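Local coordinates for methyltransferase (PDB 1IXK), which probably transfers a methyl group from S-adenosyl-L-methionine to carbon 5 of cytidine in tRNA, at residues 277-282 / 296-301; 256-261 / 289-294; 73-78 / 302-307; 18-23 / 216-221. One frame throughout, in Å; residues are numbered along the deposited sequence.

Contact 1: residues 277-282 / 296-301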
loop_
_atom_site.group_PDB
_atom_site.type_symbol
_atom_site.label_atom_id
_atom_site.label_comp_id
_atom_site.label_asym_id
_atom_site.label_seq_id
_atom_site.Cartn_x
_atom_site.Cartn_y
_atom_site.Cartn_z
ATOM N N PRO A 277 5.130 -13.778 6.570
ATOM C CA PRO A 277 6.477 -13.558 6.037
ATOM C C PRO A 277 6.448 -13.595 4.517
ATOM O O PRO A 277 5.680 -14.361 3.934
ATOM C CB PRO A 277 7.274 -14.731 6.610
ATOM C CG PRO A 277 6.505 -15.110 7.843
ATOM C CD PRO A 277 5.085 -14.995 7.401
ATOM N N ALA A 278 7.274 -12.772 3.877
ATOM C CA ALA A 278 7.340 -12.763 2.423
ATOM C C ALA A 278 7.912 -14.114 2.007
ATOM O O ALA A 278 8.458 -14.840 2.839
ATOM C CB ALA A 278 8.241 -11.627 1.929
ATOM N N LEU A 279 7.790 -14.448 0.728
ATOM C CA LEU A 279 8.275 -15.727 0.218
ATOM C C LEU A 279 9.784 -15.733 -0.021
ATOM O O LEU A 279 10.307 -14.841 -0.685
ATOM C CB LEU A 279 7.541 -16.055 -1.085
ATOM C CG LEU A 279 6.011 -16.083 -1.008
ATOM C CD1 LEU A 279 5.423 -16.166 -2.414
ATOM C CD2 LEU A 279 5.557 -17.257 -0.162
ATOM N N THR A 280 10.485 -16.735 0.516
ATOM C CA THR A 280 11.936 -16.815 0.321
ATOM C C THR A 280 12.352 -17.957 -0.601
ATOM O O THR A 280 13.542 -18.149 -0.858
ATOM C CB THR A 280 12.702 -16.971 1.655
ATOM O OG1 THR A 280 12.291 -18.174 2.306
ATOM C CG2 THR A 280 12.442 -15.783 2.563
ATOM N N ASN A 281 11.380 -18.729 -1.078
ATOM C CA ASN A 281 11.670 -19.826 -2.000
ATOM C C ASN A 281 10.567 -19.920 -3.055
ATOM O O ASN A 281 10.064 -21.000 -3.343
ATOM C CB ASN A 281 11.767 -21.162 -1.253
ATOM C CG ASN A 281 12.430 -22.248 -2.089
ATOM O OD1 ASN A 281 12.118 -23.433 -1.958
ATOM N ND2 ASN A 281 13.363 -21.845 -2.945
ATOM N N PRO A 282 10.177 -18.782 -3.650
ATOM C CA PRO A 282 9.122 -18.823 -4.668
ATOM C C PRO A 282 9.564 -19.593 -5.907
ATOM O O PRO A 282 10.594 -19.286 -6.493
ATOM C CB PRO A 282 8.873 -17.348 -4.962
ATOM C CG PRO A 282 10.250 -16.755 -4.797
ATOM C CD PRO A 282 10.732 -17.422 -3.522
ATOM N N ARG A 296 3.445 -10.000 3.644
ATOM C CA ARG A 296 2.377 -10.173 2.669
ATOM C C ARG A 296 1.048 -10.300 3.398
ATOM O O ARG A 296 0.967 -10.915 4.469
ATOM C CB ARG A 296 2.584 -11.447 1.844
ATOM C CG ARG A 296 3.473 -11.286 0.622
ATOM C CD ARG A 296 3.629 -12.628 -0.082
ATOM N NE ARG A 296 4.390 -12.528 -1.324
ATOM C CZ ARG A 296 3.858 -12.649 -2.535
ATOM N NH1 ARG A 296 2.556 -12.872 -2.670
ATOM N NH2 ARG A 296 4.629 -12.568 -3.613
ATOM N N LEU A 297 0.010 -9.716 2.810
ATOM C CA LEU A 297 -1.336 -9.806 3.353
ATOM C C LEU A 297 -2.093 -10.623 2.316
ATOM O O LEU A 297 -1.941 -10.406 1.111
ATOM C CB LEU A 297 -1.976 -8.423 3.496
ATOM C CG LEU A 297 -1.381 -7.480 4.543
ATOM C CD1 LEU A 297 -2.145 -6.159 4.521
ATOM C CD2 LEU A 297 -1.456 -8.122 5.926
ATOM N N TYR A 298 -2.893 -11.571 2.787
ATOM C CA TYR A 298 -3.661 -12.440 1.901
ATOM C C TYR A 298 -5.156 -12.253 2.112
ATOM O O TYR A 298 -5.623 -12.127 3.244
ATOM C CB TYR A 298 -3.280 -13.895 2.162
ATOM C CG TYR A 298 -1.878 -14.245 1.726
ATOM C CD1 TYR A 298 -1.571 -14.412 0.375
ATOM C CD2 TYR A 298 -0.857 -14.420 2.664
ATOM C CE1 TYR A 298 -0.291 -14.750 -0.033
ATOM C CE2 TYR A 298 0.433 -14.758 2.265
ATOM C CZ TYR A 298 0.707 -14.925 0.913
ATOM O OH TYR A 298 1.970 -15.286 0.506
ATOM N N PRO A 299 -5.929 -12.248 1.019
ATOM C CA PRO A 299 -7.379 -12.070 1.106
ATOM C C PRO A 299 -8.109 -13.173 1.863
ATOM O O PRO A 299 -9.230 -12.969 2.311
ATOM C CB PRO A 299 -7.803 -11.984 -0.358
ATOM C CG PRO A 299 -6.796 -12.847 -1.047
ATOM C CD PRO A 299 -5.506 -12.441 -0.378
ATOM N N ASP A 300 -7.478 -14.333 2.017
ATOM C CA ASP A 300 -8.129 -15.431 2.720
ATOM C C ASP A 300 -7.976 -15.362 4.236
ATOM O O ASP A 300 -8.661 -16.081 4.963
ATOM C CB ASP A 300 -7.627 -16.784 2.188
ATOM C CG ASP A 300 -6.168 -17.050 2.511
ATOM O OD1 ASP A 300 -5.382 -16.081 2.610
ATOM O OD2 ASP A 300 -5.805 -18.239 2.647
ATOM N N VAL A 301 -7.096 -14.492 4.722
ATOM C CA VAL A 301 -6.914 -14.366 6.162
ATOM C C VAL A 301 -6.975 -12.925 6.674
ATOM O O VAL A 301 -7.379 -12.687 7.808
ATOM C CB VAL A 301 -5.570 -14.999 6.631
ATOM C CG1 VAL A 301 -5.528 -16.474 6.272
ATOM C CG2 VAL A 301 -4.408 -14.286 5.995
HETATM O O HOH W 1 3.849 -15.690 2.622
#
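L279 lies across the guanidinium of R296 and beside the hydroxyl of Y298. The apolar part comes first. CD1 of L279 sits over one face of the R296 guanidinium, towards its rim, 3.9 Å from R296 CZ. CG of L279 is 3.9 Å from R296 NE. The two side chains cross at about a right angle. The other methyl, L279 CD2, is 4.1 Å from Y298 OH. R296 reaches this place because its chain is extended from CG to NE (chi2 178°, chi3 176°).

No direct hydrogen bond joins the segments; one water and the carboxylate of E255 bridge them. The water donates to P277 O at 2.6 Å. It is also hydrogen-bonded to Y298 OH at 2.9 Å and lies in the plane of the tyrosine ring, at its edge. Y298 OH has a further hydrogen bond with W28. E255 forms a salt bridge with R296 NE and also accepts from L279 N, and R296 NH2 bonds to L249 O.

Strand 295-297 pairs here with strand 276-277 in the mixed sheet of the methyltransferase fold. With an alanine in place of L279, the methyl over the guanidinium would be gone, which would probably leave that face less covered and a gap beside Y298 OH. E255 and L249 O probably hold the buried cation and limit its turning, while L279 packs on its face.

Contact 2: residues 256-261 / 289-294; sequences FVIQWA and EEIKNA
I258 and I291 meet through branches set by their first torsions. In I258, chi1 of -61° places CG2 opposite the backbone N. In I291, chi1 of -64° puts CG1 beside the backbone N, and CD1 continues from it towards the helix. CD1 of I291 then packs on I258 CG2 at 3.5 Å, tighter than usual van der Waals contact. It also lies 4.0 Å from I258 CB.

Q259 bends at chi2 (66°). Its OE1 comes 4.0 Å from I291 CG1, with the two side chains crossing at about a right angle. The same OE1 accepts from S288 N, and NE2 bonds to D263, so both ends of the amide are held.

On the other segment, N293 ND2 donates to E290 O at 3.0 Å, and that oxygen also accepts from N293 N. L269 touches both isoleucines. This is helix-to-loop packing on an open alpha/beta sheet: helix 255-264 and the 3-10 turn 289-293 share an apolar layer against strand 267-270.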
loop_
_atom_site.group_PDB
_atom_site.type_symbol
_atom_site.label_atom_id
_atom_site.label_comp_id
_atom_site.label_asym_id
_atom_site.label_seq_id
_atom_site.Cartn_x
_atom_site.Cartn_y
_atom_site.Cartn_z
ATOM N N PHE A 256 11.191 -10.577 -5.876
ATOM C CA PHE A 256 12.240 -10.477 -6.899
ATOM C C PHE A 256 12.814 -9.064 -6.983
ATOM O O PHE A 256 14.020 -8.878 -7.173
ATOM C CB PHE A 256 11.688 -10.860 -8.273
ATOM C CG PHE A 256 11.528 -12.341 -8.487
ATOM C CD1 PHE A 256 11.551 -13.230 -7.418
ATOM C CD2 PHE A 256 11.317 -12.844 -9.768
ATOM C CE1 PHE A 256 11.366 -14.600 -7.619
ATOM C CE2 PHE A 256 11.128 -14.209 -9.980
ATOM C CZ PHE A 256 11.152 -15.088 -8.900
ATOM N N VAL A 257 11.946 -8.066 -6.865
ATOM C CA VAL A 257 12.386 -6.681 -6.932
ATOM C C VAL A 257 13.194 -6.343 -5.689
ATOM O O VAL A 257 14.224 -5.667 -5.772
ATOM C CB VAL A 257 11.186 -5.718 -7.033
ATOM C CG1 VAL A 257 11.670 -4.272 -7.007
ATOM C CG2 VAL A 257 10.410 -5.994 -8.309
ATOM N N ILE A 258 12.725 -6.814 -4.536
ATOM C CA ILE A 258 13.427 -6.560 -3.279
ATOM C C ILE A 258 14.791 -7.267 -3.265
ATOM O O ILE A 258 15.782 -6.688 -2.821
ATOM C CB ILE A 258 12.577 -7.010 -2.064
ATOM C CG1 ILE A 258 11.261 -6.225 -2.048
ATOM C CG2 ILE A 258 13.325 -6.744 -0.758
ATOM C CD1 ILE A 258 11.457 -4.731 -2.132
ATOM N N GLN A 259 14.843 -8.506 -3.748
ATOM C CA GLN A 259 16.118 -9.221 -3.791
ATOM C C GLN A 259 17.081 -8.457 -4.700
ATOM O O GLN A 259 18.269 -8.309 -4.396
ATOM C CB GLN A 259 15.943 -10.640 -4.331
ATOM C CG GLN A 259 17.258 -11.418 -4.358
ATOM C CD GLN A 259 17.794 -11.694 -2.964
ATOM O OE1 GLN A 259 17.198 -12.444 -2.202
ATOM N NE2 GLN A 259 18.916 -11.079 -2.624
ATOM N N TRP A 260 16.561 -7.976 -5.824
ATOM C CA TRP A 260 17.379 -7.220 -6.758
ATOM C C TRP A 260 17.934 -5.980 -6.065
ATOM O O TRP A 260 19.109 -5.654 -6.211
ATOM C CB TRP A 260 16.557 -6.803 -7.981
ATOM C CG TRP A 260 17.290 -5.838 -8.858
ATOM C CD1 TRP A 260 18.397 -6.095 -9.622
ATOM C CD2 TRP A 260 16.996 -4.451 -9.031
ATOM N NE1 TRP A 260 18.811 -4.948 -10.260
ATOM C CE2 TRP A 260 17.968 -3.923 -9.915
ATOM C CE3 TRP A 260 16.007 -3.597 -8.524
ATOM C CZ2 TRP A 260 17.977 -2.582 -10.304
ATOM C CZ3 TRP A 260 16.016 -2.261 -8.911
ATOM C CH2 TRP A 260 16.997 -1.768 -9.793
ATOM N N ALA A 261 17.093 -5.292 -5.298
ATOM C CA ALA A 261 17.531 -4.088 -4.596
ATOM C C ALA A 261 18.631 -4.407 -3.585
ATOM O O ALA A 261 19.606 -3.666 -3.464
ATOM C CB ALA A 261 16.350 -3.432 -3.890
ATOM N N GLU A 289 17.363 -14.845 3.214
ATOM C CA GLU A 289 16.528 -15.027 4.395
ATOM C C GLU A 289 16.053 -13.653 4.866
ATOM O O GLU A 289 14.991 -13.526 5.470
ATOM C CB GLU A 289 17.332 -15.719 5.504
ATOM C CG GLU A 289 16.615 -15.859 6.848
ATOM C CD GLU A 289 15.496 -16.893 6.852
ATOM O OE1 GLU A 289 15.302 -17.590 5.837
ATOM O OE2 GLU A 289 14.807 -17.013 7.889
ATOM N N GLU A 290 16.846 -12.627 4.578
ATOM C CA GLU A 290 16.519 -11.256 4.963
ATOM C C GLU A 290 15.151 -10.817 4.420
ATOM O O GLU A 290 14.482 -9.961 5.006
ATOM C CB GLU A 290 17.633 -10.312 4.479
ATOM C CG GLU A 290 17.305 -8.827 4.510
ATOM C CD GLU A 290 18.549 -7.944 4.379
ATOM O OE1 GLU A 290 19.456 -8.288 3.584
ATOM O OE2 GLU A 290 18.616 -6.902 5.067
ATOM N N ILE A 291 14.734 -11.423 3.316
ATOM C CA ILE A 291 13.445 -11.109 2.699
ATOM C C ILE A 291 12.279 -11.412 3.644
ATOM O O ILE A 291 11.188 -10.869 3.480
ATOM C CB ILE A 291 13.259 -11.898 1.380
ATOM C CG1 ILE A 291 14.312 -11.459 0.362
ATOM C CG2 ILE A 291 11.866 -11.659 0.800
ATOM C CD1 ILE A 291 14.190 -10.016 -0.051
ATOM N N LYS A 292 12.496 -12.274 4.636
ATOM C CA LYS A 292 11.418 -12.579 5.574
ATOM C C LYS A 292 11.028 -11.364 6.418
ATOM O O LYS A 292 10.036 -11.404 7.150
ATOM C CB LYS A 292 11.785 -13.762 6.477
ATOM C CG LYS A 292 11.813 -15.074 5.716
ATOM C CD LYS A 292 11.617 -16.279 6.610
ATOM C CE LYS A 292 11.587 -17.558 5.782
ATOM N NZ LYS A 292 11.318 -18.753 6.626
ATOM N N ASN A 293 11.805 -10.288 6.314
ATOM C CA ASN A 293 11.495 -9.046 7.024
ATOM C C ASN A 293 10.323 -8.385 6.294
ATOM O O ASN A 293 9.566 -7.601 6.875
ATOM C CB ASN A 293 12.700 -8.098 7.028
ATOM C CG ASN A 293 13.695 -8.416 8.134
ATOM O OD1 ASN A 293 13.393 -8.255 9.313
ATOM N ND2 ASN A 293 14.883 -8.872 7.755
ATOM N N ALA A 294 10.189 -8.710 5.008
ATOM C CA ALA A 294 9.099 -8.191 4.180
ATOM C C ALA A 294 7.838 -8.971 4.545
ATOM O O ALA A 294 7.927 -10.094 5.040
ATOM C CB ALA A 294 9.429 -8.377 2.702
#

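Contact 3: residues 73-78 / 302-307; sequences VPWAKE and HETSGF
The W75 indole has T304 CG2 at its edge, P74 CD over one face towards the rim, and the ring of Y109 stacked on it. The T304 methyl lies near the ring plane, with CG2 3.9 Å from W75 CH2 and 4.0 Å from W75 CZ2. The carbonyl oxygen of H302 is also at the edge, 4.5 Å from W75 CH2. W75 and T304 approach from opposite directions. Further along the indole, past CZ2, NE1 donates to A105 O, which probably helps hold the ring's rotation, together with the stack on Y109.

W75 is the third residue of a type I beta turn, V73 to A76, closed by A76 N to V73 O at 3.2 Å. The turn follows strand 69-73 of the four-stranded antiparallel sheet. T304 belongs to the connection leading into strand 307-314 of the methyltransferase sheet.

With chi1 at 64°, T304 OG1 stands between its backbone N and carbonyl carbon and donates to S305 O at 2.9 Å. A glycine in place of T304 would probably leave the indole edge without its methyl neighbour and S305 O without this donor. L297 touches both W75 and T304.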
loop_
_atom_site.group_PDB
_atom_site.type_symbol
_atom_site.label_atom_id
_atom_site.label_comp_id
_atom_site.label_asym_id
_atom_site.label_seq_id
_atom_site.Cartn_x
_atom_site.Cartn_y
_atom_site.Cartn_z
ATOM N N VAL A 73 -8.114 -1.733 12.583
ATOM C CA VAL A 73 -7.270 -2.332 11.564
ATOM C C VAL A 73 -6.004 -2.534 12.395
ATOM O O VAL A 73 -5.449 -1.581 12.942
ATOM C CB VAL A 73 -7.006 -1.380 10.365
ATOM C CG1 VAL A 73 -8.318 -1.051 9.660
ATOM C CG2 VAL A 73 -6.328 -0.105 10.835
ATOM N N PRO A 74 -5.552 -3.786 12.525
ATOM C CA PRO A 74 -4.363 -4.160 13.300
ATOM C C PRO A 74 -3.115 -3.292 13.135
ATOM O O PRO A 74 -2.480 -2.911 14.117
ATOM C CB PRO A 74 -4.113 -5.599 12.864
ATOM C CG PRO A 74 -5.496 -6.105 12.560
ATOM C CD PRO A 74 -6.085 -4.949 11.793
ATOM N N TRP A 75 -2.778 -2.978 11.892
ATOM C CA TRP A 75 -1.579 -2.213 11.583
ATOM C C TRP A 75 -1.683 -0.690 11.545
ATOM O O TRP A 75 -0.721 -0.018 11.173
ATOM C CB TRP A 75 -1.010 -2.726 10.255
ATOM C CG TRP A 75 -2.027 -2.792 9.140
ATOM C CD1 TRP A 75 -2.405 -1.772 8.316
ATOM C CD2 TRP A 75 -2.804 -3.932 8.749
ATOM N NE1 TRP A 75 -3.361 -2.208 7.431
ATOM C CE2 TRP A 75 -3.618 -3.533 7.668
ATOM C CE3 TRP A 75 -2.874 -5.261 9.195
ATOM C CZ2 TRP A 75 -4.512 -4.406 7.039
ATOM C CZ3 TRP A 75 -3.765 -6.132 8.567
ATOM C CH2 TRP A 75 -4.564 -5.701 7.495
ATOM N N ALA A 76 -2.832 -0.140 11.929
ATOM C CA ALA A 76 -3.011 1.311 11.918
ATOM C C ALA A 76 -3.940 1.731 13.051
ATOM O O ALA A 76 -5.131 1.417 13.035
ATOM C CB ALA A 76 -3.584 1.749 10.579
ATOM N N LYS A 77 -3.397 2.444 14.032
ATOM C CA LYS A 77 -4.193 2.874 15.179
ATOM C C LYS A 77 -5.374 3.778 14.818
ATOM O O LYS A 77 -6.381 3.811 15.536
ATOM C CB LYS A 77 -3.303 3.584 16.203
ATOM C CG LYS A 77 -2.601 4.815 15.670
ATOM C CD LYS A 77 -1.886 5.579 16.781
ATOM C CE LYS A 77 -0.853 4.708 17.481
ATOM N NZ LYS A 77 0.177 4.211 16.529
ATOM N N GLU A 78 -5.250 4.505 13.713
ATOM C CA GLU A 78 -6.306 5.412 13.262
ATOM C C GLU A 78 -7.314 4.747 12.319
ATOM O O GLU A 78 -8.301 5.371 11.926
ATOM C CB GLU A 78 -5.698 6.618 12.529
ATOM C CG GLU A 78 -4.765 7.522 13.345
ATOM C CD GLU A 78 -3.364 6.960 13.522
ATOM O OE1 GLU A 78 -2.972 6.041 12.770
ATOM O OE2 GLU A 78 -2.643 7.456 14.412
ATOM N N HIS A 302 -6.593 -11.961 5.842
ATOM C CA HIS A 302 -6.583 -10.569 6.284
ATOM C C HIS A 302 -7.723 -9.695 5.778
ATOM O O HIS A 302 -7.786 -8.508 6.109
ATOM C CB HIS A 302 -5.253 -9.912 5.909
ATOM C CG HIS A 302 -4.053 -10.651 6.413
ATOM N ND1 HIS A 302 -3.307 -11.489 5.615
ATOM C CD2 HIS A 302 -3.481 -10.688 7.640
ATOM C CE1 HIS A 302 -2.323 -12.011 6.329
ATOM N NE2 HIS A 302 -2.407 -11.541 7.559
ATOM N N GLU A 303 -8.613 -10.268 4.974
ATOM C CA GLU A 303 -9.742 -9.512 4.439
ATOM C C GLU A 303 -9.298 -8.255 3.695
ATOM O O GLU A 303 -9.918 -7.201 3.814
ATOM C CB GLU A 303 -10.704 -9.126 5.566
ATOM C CG GLU A 303 -11.312 -10.315 6.293
ATOM C CD GLU A 303 -12.431 -9.917 7.242
ATOM O OE1 GLU A 303 -13.003 -10.820 7.891
ATOM O OE2 GLU A 303 -12.743 -8.709 7.337
ATOM N N THR A 304 -8.216 -8.373 2.934
ATOM C CA THR A 304 -7.686 -7.262 2.150
ATOM C C THR A 304 -7.360 -7.851 0.787
ATOM O O THR A 304 -7.561 -9.040 0.563
ATOM C CB THR A 304 -6.365 -6.716 2.743
ATOM O OG1 THR A 304 -5.362 -7.739 2.683
ATOM C CG2 THR A 304 -6.551 -6.290 4.193
ATOM N N SER A 305 -6.863 -7.024 -0.124
ATOM C CA SER A 305 -6.477 -7.519 -1.438
ATOM C C SER A 305 -5.115 -8.166 -1.203
ATOM O O SER A 305 -4.566 -8.055 -0.110
ATOM C CB SER A 305 -6.311 -6.360 -2.425
ATOM O OG SER A 305 -7.476 -5.557 -2.494
ATOM N N GLY A 306 -4.577 -8.850 -2.208
ATOM C CA GLY A 306 -3.254 -9.435 -2.055
ATOM C C GLY A 306 -2.353 -8.230 -1.859
ATOM O O GLY A 306 -2.457 -7.267 -2.611
ATOM N N PHE A 307 -1.461 -8.279 -0.875
ATOM C CA PHE A 307 -0.611 -7.131 -0.566
ATOM C C PHE A 307 0.821 -7.555 -0.207
ATOM O O PHE A 307 1.035 -8.634 0.331
ATOM C CB PHE A 307 -1.264 -6.399 0.616
ATOM C CG PHE A 307 -0.563 -5.152 1.050
ATOM C CD1 PHE A 307 -0.750 -3.954 0.369
ATOM C CD2 PHE A 307 0.255 -5.163 2.178
ATOM C CE1 PHE A 307 -0.145 -2.777 0.816
ATOM C CE2 PHE A 307 0.862 -3.999 2.629
ATOM C CZ PHE A 307 0.663 -2.802 1.944
#

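Contact 4: residues 18-23 / 216-221; sequences KLFADR and DDIKFC
I218 CD1 meets both F20 and R23, bringing helix 215-235 against helix 18-28. This is helix-to-helix packing between the N-terminal part of the chain and the methyltransferase fold. It is slight: the nearest CA atoms, those of F20 and I218, are 11.3 Å apart. Long side chains bridge the gap.

In the first shell, CD1 of I218 touches F20 CZ at 3.6 Å. The next ring atom, F20 CE2, is 4.1 Å from the same methyl. The methyl meets the phenyl ring obliquely, and the two side chains come from opposite directions. All three touching residues are buried.

Torsions bring the groups to this point. I218 is extended at chi2 (176°), which points CD1 out from its helix to F20 and R23. R23 instead bends at chi3 (59°), which carries its guanidinium round to the isoleucine.

The next shell holds the arginine. R23 NH2 forms salt bridges with E250 and with E252, both outside the two segments. Two carboxylates on one nitrogen probably offset its positive charge and limit the turning of the guanidinium. F283 touches R23 from a loop.

Both helices keep their backbone bonds here, such as R23 N to L19 O. On the isoleucine's helix, D217 OD2 is hydrogen-bonded to T214 OG1. Across the contact, I218 CD1 lies 4.1 Å from R23 NH2.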
loop_
_atom_site.group_PDB
_atom_site.type_symbol
_atom_site.label_atom_id
_atom_site.label_comp_id
_atom_site.label_asym_id
_atom_site.label_seq_id
_atom_site.Cartn_x
_atom_site.Cartn_y
_atom_site.Cartn_z
ATOM N N LYS A 18 -4.231 -21.300 -17.404
ATOM C CA LYS A 18 -3.599 -22.465 -16.804
ATOM C C LYS A 18 -2.229 -22.098 -16.239
ATOM O O LYS A 18 -1.787 -22.668 -15.242
ATOM C CB LYS A 18 -3.449 -23.597 -17.823
ATOM C CG LYS A 18 -2.837 -24.852 -17.217
ATOM C CD LYS A 18 -2.929 -26.052 -18.137
ATOM C CE LYS A 18 -2.455 -27.303 -17.414
ATOM N NZ LYS A 18 -2.711 -28.546 -18.194
ATOM N N LEU A 19 -1.559 -21.145 -16.880
ATOM C CA LEU A 19 -0.240 -20.711 -16.426
ATOM C C LEU A 19 -0.308 -20.124 -15.018
ATOM O O LEU A 19 0.443 -20.535 -14.131
ATOM C CB LEU A 19 0.336 -19.667 -17.389
ATOM C CG LEU A 19 1.656 -19.006 -16.971
ATOM C CD1 LEU A 19 2.727 -20.068 -16.724
ATOM C CD2 LEU A 19 2.097 -18.038 -18.056
ATOM N N PHE A 20 -1.205 -19.160 -14.816
ATOM C CA PHE A 20 -1.351 -18.533 -13.510
ATOM C C PHE A 20 -1.865 -19.518 -12.476
ATOM O O PHE A 20 -1.482 -19.456 -11.310
ATOM C CB PHE A 20 -2.287 -17.323 -13.583
ATOM C CG PHE A 20 -1.644 -16.082 -14.154
ATOM C CD1 PHE A 20 -2.152 -14.824 -13.850
ATOM C CD2 PHE A 20 -0.540 -16.170 -14.997
ATOM C CE1 PHE A 20 -1.574 -13.670 -14.379
ATOM C CE2 PHE A 20 0.046 -15.023 -15.533
ATOM C CZ PHE A 20 -0.471 -13.771 -15.222
ATOM N N ALA A 21 -2.733 -20.431 -12.899
ATOM C CA ALA A 21 -3.261 -21.434 -11.982
ATOM C C ALA A 21 -2.109 -22.314 -11.498
ATOM O O ALA A 21 -2.009 -22.621 -10.311
ATOM C CB ALA A 21 -4.321 -22.285 -12.677
ATOM N N ASP A 22 -1.241 -22.720 -12.422
ATOM C CA ASP A 22 -0.099 -23.556 -12.065
ATOM C C ASP A 22 0.870 -22.774 -11.184
ATOM O O ASP A 22 1.434 -23.320 -10.241
ATOM C CB ASP A 22 0.627 -24.060 -13.319
ATOM C CG ASP A 22 -0.138 -25.168 -14.039
ATOM O OD1 ASP A 22 -0.872 -25.927 -13.370
ATOM O OD2 ASP A 22 0.009 -25.293 -15.273
ATOM N N ARG A 23 1.061 -21.495 -11.492
ATOM C CA ARG A 23 1.950 -20.657 -10.697
ATOM C C ARG A 23 1.444 -20.532 -9.257
ATOM O O ARG A 23 2.198 -20.746 -8.303
ATOM C CB ARG A 23 2.071 -19.264 -11.327
ATOM C CG ARG A 23 3.105 -19.169 -12.450
ATOM C CD ARG A 23 2.950 -17.883 -13.262
ATOM N NE ARG A 23 3.072 -16.657 -12.471
ATOM C CZ ARG A 23 4.222 -16.062 -12.157
ATOM N NH1 ARG A 23 5.376 -16.579 -12.566
ATOM N NH2 ARG A 23 4.217 -14.943 -11.441
ATOM N N ASP A 216 3.293 -10.725 -19.614
ATOM C CA ASP A 216 3.852 -9.476 -20.132
ATOM C C ASP A 216 3.551 -8.311 -19.202
ATOM O O ASP A 216 4.421 -7.486 -18.926
ATOM C CB ASP A 216 3.286 -9.155 -21.519
ATOM C CG ASP A 216 4.105 -9.759 -22.638
ATOM O OD1 ASP A 216 3.717 -9.592 -23.816
ATOM O OD2 ASP A 216 5.139 -10.395 -22.342
ATOM N N ASP A 217 2.311 -8.237 -18.732
ATOM C CA ASP A 217 1.915 -7.164 -17.831
ATOM C C ASP A 217 2.745 -7.221 -16.552
ATOM O O ASP A 217 3.077 -6.187 -15.980
ATOM C CB ASP A 217 0.427 -7.271 -17.493
ATOM C CG ASP A 217 -0.458 -7.193 -18.723
ATOM O OD1 ASP A 217 -0.354 -6.200 -19.472
ATOM O OD2 ASP A 217 -1.256 -8.126 -18.943
ATOM N N ILE A 218 3.076 -8.433 -16.109
ATOM C CA ILE A 218 3.871 -8.615 -14.897
ATOM C C ILE A 218 5.280 -8.070 -15.121
ATOM O O ILE A 218 5.857 -7.435 -14.238
ATOM C CB ILE A 218 3.944 -10.111 -14.494
ATOM C CG1 ILE A 218 2.533 -10.629 -14.189
ATOM C CG2 ILE A 218 4.836 -10.283 -13.270
ATOM C CD1 ILE A 218 2.463 -12.111 -13.868
ATOM N N LYS A 219 5.823 -8.314 -16.309
ATOM C CA LYS A 219 7.156 -7.831 -16.656
ATOM C C LYS A 219 7.184 -6.310 -16.702
ATOM O O LYS A 219 8.104 -5.679 -16.180
ATOM C CB LYS A 219 7.587 -8.375 -18.016
ATOM C CG LYS A 219 7.823 -9.867 -18.052
ATOM C CD LYS A 219 8.875 -10.270 -17.045
ATOM C CE LYS A 219 9.409 -11.649 -17.354
ATOM N NZ LYS A 219 10.118 -11.659 -18.663
ATOM N N PHE A 220 6.172 -5.721 -17.330
ATOM C CA PHE A 220 6.100 -4.273 -17.436
ATOM C C PHE A 220 6.117 -3.627 -16.054
ATOM O O PHE A 220 6.883 -2.697 -15.805
ATOM C CB PHE A 220 4.831 -3.851 -18.177
ATOM C CG PHE A 220 4.703 -2.365 -18.349
ATOM C CD1 PHE A 220 5.508 -1.687 -19.258
ATOM C CD2 PHE A 220 3.785 -1.641 -17.596
ATOM C CE1 PHE A 220 5.406 -0.306 -19.408
ATOM C CE2 PHE A 220 3.675 -0.260 -17.736
ATOM C CZ PHE A 220 4.486 0.409 -18.648
ATOM N N CYS A 221 5.268 -4.119 -15.159
ATOM C CA CYS A 221 5.200 -3.572 -13.809
ATOM C C CYS A 221 6.499 -3.797 -13.038
ATOM O O CYS A 221 6.953 -2.913 -12.312
ATOM C CB CYS A 221 4.019 -4.181 -13.051
ATOM S SG CYS A 221 2.393 -3.649 -13.675
#

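From the N terminus, helix 18-28 comes first, and contact 4 joins it to helix 215-235. Contact 3 starts at 73-78 and closes only at 302-307, crossing contact 4. Both tie the N-terminal part of the chain to the methyltransferase fold, about 25 Å apart between centres. Contacts 1 and 2 follow after contact 4 has closed, nest inside the loop of contact 3 and cross each other. Contact 2 joins helix 255-264 to the 3-10 segment 289-293. Contact 1 joins the segment after strand 276-277 to strand 295-297 and the loop beyond. Probable hydrogen bonds link A278 N to A294 O (3.0 Å), between contacts 1 and 2, and L297 N to F307 O (2.9 Å), between contacts 1 and 3.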